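Side-chain contacts in B-agarase (Saccharophagus degradans, PDB 4BQ2), which hydrolyses beta-linkages of agarose as a family 50 glycoside hydrolase, acting as an exo-beta-agarase: residues A[404-407]-A[408-412]; A[727-730]-A[731-734]. All blocks are in the same frame, centred on the assembly; numbering follows the deposited sequence.

Interaction 1 (A[404-407]-A[408-412]); sequences VDRM and LNWGF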
loop_
_atom_site.group_PDB
_atom_site.type_symbol
_atom_site.label_atom_id
_atom_site.label_comp_id
_atom_site.label_asym_id
_atom_site.label_seq_id
_atom_site.Cartn_x
_atom_site.Cartn_y
_atom_site.Cartn_z
ATOM N N VAL A 404 -10.582 -10.047 -18.477
ATOM C CA VAL A 404 -12.041 -9.881 -18.307
ATOM C C VAL A 404 -12.707 -11.256 -18.053
ATOM O O VAL A 404 -13.521 -11.409 -17.130
ATOM C CB VAL A 404 -12.702 -9.144 -19.526
ATOM C CG1 VAL A 404 -14.205 -9.100 -19.392
ATOM C CG2 VAL A 404 -12.190 -7.723 -19.631
ATOM N N ASP A 405 -12.319 -12.272 -18.822
ATOM C CA ASP A 405 -12.891 -13.624 -18.624
ATOM C C ASP A 405 -12.600 -14.142 -17.210
ATOM O O ASP A 405 -13.458 -14.768 -16.601
ATOM C CB ASP A 405 -12.336 -14.622 -19.653
ATOM C CG ASP A 405 -12.953 -14.439 -21.055
ATOM O OD1 ASP A 405 -13.926 -13.627 -21.236
ATOM O OD2 ASP A 405 -12.467 -15.110 -21.984
ATOM N N ARG A 406 -11.380 -13.903 -16.711
ATOM C CA ARG A 406 -11.037 -14.295 -15.332
ATOM C C ARG A 406 -11.939 -13.550 -14.359
ATOM O O ARG A 406 -12.521 -14.154 -13.488
ATOM C CB ARG A 406 -9.596 -13.914 -14.991
ATOM C CG ARG A 406 -8.555 -14.811 -15.648
ATOM C CD ARG A 406 -7.186 -14.156 -15.611
ATOM N NE ARG A 406 -6.116 -15.158 -15.763
ATOM C CZ ARG A 406 -4.833 -14.869 -15.924
ATOM N NH1 ARG A 406 -4.396 -13.589 -15.934
ATOM N NH2 ARG A 406 -3.981 -15.876 -16.076
ATOM N N MET A 407 -11.990 -12.225 -14.470
ATOM C CA MET A 407 -12.770 -11.423 -13.490
ATOM C C MET A 407 -14.201 -11.932 -13.383
ATOM O O MET A 407 -14.722 -12.135 -12.275
ATOM C CB MET A 407 -12.754 -9.939 -13.857
ATOM C CG MET A 407 -11.355 -9.318 -13.816
ATOM S SD MET A 407 -10.432 -9.665 -12.304
ATOM C CE MET A 407 -8.760 -9.848 -12.949
ATOM N N LEU A 408 -14.826 -12.149 -14.539
ATOM C CA LEU A 408 -16.186 -12.720 -14.603
ATOM C C LEU A 408 -16.286 -14.134 -14.026
ATOM O O LEU A 408 -17.229 -14.451 -13.274
ATOM C CB LEU A 408 -16.738 -12.671 -16.043
ATOM C CG LEU A 408 -16.910 -11.269 -16.612
ATOM C CD1 LEU A 408 -17.297 -11.385 -18.075
ATOM C CD2 LEU A 408 -17.964 -10.505 -15.810
ATOM N N ASN A 409 -15.331 -14.995 -14.345
ATOM C CA ASN A 409 -15.334 -16.331 -13.733
ATOM C C ASN A 409 -15.158 -16.263 -12.218
ATOM O O ASN A 409 -15.795 -17.010 -11.455
ATOM C CB ASN A 409 -14.251 -17.249 -14.365
ATOM C CG ASN A 409 -14.247 -18.653 -13.750
ATOM O OD1 ASN A 409 -13.491 -18.935 -12.822
ATOM N ND2 ASN A 409 -15.150 -19.515 -14.223
ATOM N N TRP A 410 -14.309 -15.334 -11.779
ATOM C CA TRP A 410 -13.934 -15.251 -10.367
ATOM C C TRP A 410 -14.990 -14.500 -9.579
ATOM O O TRP A 410 -14.917 -14.424 -8.351
ATOM C CB TRP A 410 -12.585 -14.524 -10.233
ATOM C CG TRP A 410 -11.426 -15.228 -10.903
ATOM C CD1 TRP A 410 -11.398 -16.509 -11.405
ATOM C CD2 TRP A 410 -10.136 -14.682 -11.084
ATOM N NE1 TRP A 410 -10.144 -16.780 -11.911
ATOM C CE2 TRP A 410 -9.349 -15.667 -11.725
ATOM C CE3 TRP A 410 -9.556 -13.439 -10.766
ATOM C CZ2 TRP A 410 -8.022 -15.441 -12.076
ATOM C CZ3 TRP A 410 -8.221 -13.209 -11.123
ATOM C CH2 TRP A 410 -7.460 -14.228 -11.734
ATOM N N GLY A 411 -15.958 -13.938 -10.308
ATOM C CA GLY A 411 -17.161 -13.338 -9.707
ATOM C C GLY A 411 -17.040 -11.865 -9.348
ATOM O O GLY A 411 -17.943 -11.292 -8.718
ATOM N N PHE A 412 -15.951 -11.235 -9.767
ATOM C CA PHE A 412 -15.748 -9.830 -9.447
ATOM C C PHE A 412 -16.706 -8.978 -10.225
ATOM O O PHE A 412 -16.992 -9.279 -11.391
ATOM C CB PHE A 412 -14.339 -9.410 -9.765
ATOM C CG PHE A 412 -13.333 -9.886 -8.763
ATOM C CD1 PHE A 412 -13.431 -9.499 -7.438
ATOM C CD2 PHE A 412 -12.282 -10.728 -9.156
ATOM C CE1 PHE A 412 -12.497 -9.915 -6.479
ATOM C CE2 PHE A 412 -11.343 -11.141 -8.209
ATOM C CZ PHE A 412 -11.460 -10.749 -6.876
#
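Val404 O, Asp405 O and Arg406 O accept the amide hydrogens of Leu408, Asn409 and Trp410 in the closing turns of helix 394-410, and the chain then leaves the helix at Gly411, where phi turns positive (89°). Met407 O reaches past this residue to take the N-H of Phe412 at 2.9 Å, while Gly411 N returns a weak bond to Leu408 O. Arg406 and Trp410, one turn apart, run side by side in the same direction. The Arg406 CB sits over one face of the indole, 3.7 Å from the centroid of the six-membered ring and 13° off its normal, a CH-pi contact. From there the extended arginine chain passes along the ring rim, with CD 3.9 Å from Trp410 CH2, and the guanidinium plane ends 21° from that of the ring. Such a long side chain suits this place because its stem can pack on an aromatic while its charge goes further, to Glu232 and Asp725. Met407 is bent at chi2 and chi3, which carries its flexible thioether to two rings: SD makes oblique Met-aromatic contacts with both, nearest Phe412 CD2 at 3.8 Å, while the CE methyl packs on Trp410 CZ3 at 3.9 Å. On another side of the helix, Val404 CG1 meets Leu408 CD1 at 4.1 Å. Glycine fits position 411 because it takes up positive phi easily, and the whole is a Schellman motif, the classic C-terminal ending of an alpha-helix, here followed by an aromatic residue turned back onto the last turn.

Interaction 2 (A[727-730]-A[731-734]); sequences PYQE and MVDA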
loop_
_atom_site.group_PDB
_atom_site.type_symbol
_atom_site.label_atom_id
_atom_site.label_comp_id
_atom_site.label_asym_id
_atom_site.label_seq_id
_atom_site.Cartn_x
_atom_site.Cartn_y
_atom_site.Cartn_z
ATOM N N PRO A 727 -2.468 -17.806 -12.121
ATOM C CA PRO A 727 -3.249 -17.424 -10.941
ATOM C C PRO A 727 -2.840 -18.198 -9.703
ATOM O O PRO A 727 -2.534 -19.379 -9.797
ATOM C CB PRO A 727 -4.657 -17.845 -11.312
ATOM C CG PRO A 727 -4.682 -17.694 -12.808
ATOM C CD PRO A 727 -3.334 -18.234 -13.232
ATOM N N TYR A 728 -2.860 -17.531 -8.546
ATOM C CA TYR A 728 -2.842 -18.261 -7.279
ATOM C C TYR A 728 -4.221 -18.817 -7.094
ATOM O O TYR A 728 -5.153 -18.054 -6.828
ATOM C CB TYR A 728 -2.548 -17.310 -6.133
ATOM C CG TYR A 728 -1.155 -16.737 -6.175
ATOM C CD1 TYR A 728 -0.077 -17.478 -5.672
ATOM C CD2 TYR A 728 -0.898 -15.485 -6.741
ATOM C CE1 TYR A 728 1.214 -16.956 -5.687
ATOM C CE2 TYR A 728 0.401 -14.959 -6.770
ATOM C CZ TYR A 728 1.447 -15.715 -6.235
ATOM O OH TYR A 728 2.739 -15.256 -6.234
ATOM N N GLN A 729 -4.376 -20.137 -7.219
ATOM C CA GLN A 729 -5.702 -20.746 -7.085
ATOM C C GLN A 729 -6.329 -20.541 -5.727
ATOM O O GLN A 729 -7.555 -20.482 -5.614
ATOM C CB GLN A 729 -5.680 -22.248 -7.418
ATOM C CG GLN A 729 -5.483 -22.551 -8.913
ATOM C CD GLN A 729 -6.695 -22.201 -9.794
ATOM O OE1 GLN A 729 -7.823 -21.998 -9.311
ATOM N NE2 GLN A 729 -6.460 -22.130 -11.108
ATOM N N GLU A 730 -5.505 -20.450 -4.678
ATOM C CA GLU A 730 -6.039 -20.156 -3.320
ATOM C C GLU A 730 -6.760 -18.802 -3.302
ATOM O O GLU A 730 -7.744 -18.626 -2.586
ATOM C CB GLU A 730 -4.905 -20.151 -2.268
ATOM C CG GLU A 730 -4.179 -21.513 -2.188
ATOM C CD GLU A 730 -3.077 -21.684 -3.221
ATOM O OE1 GLU A 730 -2.914 -20.838 -4.140
ATOM O OE2 GLU A 730 -2.339 -22.682 -3.118
ATOM N N MET A 731 -6.259 -17.839 -4.072
ATOM C CA MET A 731 -6.872 -16.494 -4.087
ATOM C C MET A 731 -8.155 -16.516 -4.942
ATOM O O MET A 731 -9.205 -15.946 -4.557
ATOM C CB MET A 731 -5.870 -15.440 -4.591
ATOM C CG MET A 731 -4.693 -15.143 -3.650
ATOM S SD MET A 731 -5.163 -14.945 -1.899
ATOM C CE MET A 731 -6.326 -13.607 -2.032
ATOM N N VAL A 732 -8.084 -17.218 -6.068
ATOM C CA VAL A 732 -9.279 -17.438 -6.898
ATOM C C VAL A 732 -10.427 -18.056 -6.089
ATOM O O VAL A 732 -11.562 -17.561 -6.101
ATOM C CB VAL A 732 -8.988 -18.345 -8.094
ATOM C CG1 VAL A 732 -10.293 -18.680 -8.829
ATOM C CG2 VAL A 732 -8.008 -17.677 -9.053
ATOM N N ASP A 733 -10.137 -19.132 -5.383
ATOM C CA ASP A 733 -11.181 -19.758 -4.604
ATOM C C ASP A 733 -11.765 -18.810 -3.570
ATOM O O ASP A 733 -12.991 -18.740 -3.437
ATOM C CB ASP A 733 -10.682 -21.023 -3.951
ATOM C CG ASP A 733 -11.800 -21.824 -3.397
ATOM O OD1 ASP A 733 -12.461 -22.498 -4.183
ATOM O OD2 ASP A 733 -12.049 -21.729 -2.188
ATOM N N ALA A 734 -10.898 -18.053 -2.874
ATOM C CA ALA A 734 -11.362 -17.122 -1.838
ATOM C C ALA A 734 -12.242 -16.052 -2.458
ATOM O O ALA A 734 -13.291 -15.720 -1.916
ATOM C CB ALA A 734 -10.179 -16.506 -1.081
#
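Val732 stands beside Gln729 with both side chains pointing the same way, one turn apart at the start of helix 729-739. The glutamine chain is bent at chi2 (-71°), which turns its amide toward the valine until Gln729 OE1 lies 4.0 Å from Val732 CB, a van der Waals approach of a polar end to a methine carbon. The other flank of the valine faces back toward the residues before the helix: its CG2 methyl, placed beside the backbone N, rests 4.0 Å from Pro727 CB. Proline suits this site, since its rigid ring offers an apolar surface just ahead of the first turn. Tyr728, at the N-cap position, meets Met731 through the stems of the two side chains, Tyr728 CB to Met731 CG at 3.9 Å. Their ends then go separate ways, the phenol to a hydrogen bond with Asp703 and a cation-pi contact with Arg676, the thioether to Phe720 and Tyr680. The carbonyl of Tyr728 accepts two amides: Val732 N lies in the carbonyl plane at 3.1 Å, whereas Met731 N sits well above that plane at 3.0 Å with a more bent N-H...O angle of 133°. The side-chain contacts are thus van der Waals ones, mostly between apolar carbons, and the polar chemistry rests on the backbone: one carbonyl gripped by two N-H groups fixes the first turn, leaving the tyrosine hydroxyl to be satisfied by an aspartate beyond it.

How the interactions relate
Interaction 1 ends helix 394-410 and interaction 2 begins helix 729-739, far later in the chain, yet their centres are only about 12 Å apart and the two helices pack directly on each other. Trp410 CD1 touches Val732 CG1 at 3.5 Å, and Pro727 lies against both Arg406 and Trp410, so the indole that packs on Arg406 in interaction 1 also meets the apolar start of interaction 2. A hydrogen bond from Asn739 to Trp410 O, and a weak one from Lys736 to Asn409, join the same helices. The pairing therefore ties a helix end from mid-chain to the last part of the catalytic module, with Met407 and Phe412 of interaction 1 also resting on strand 280-287.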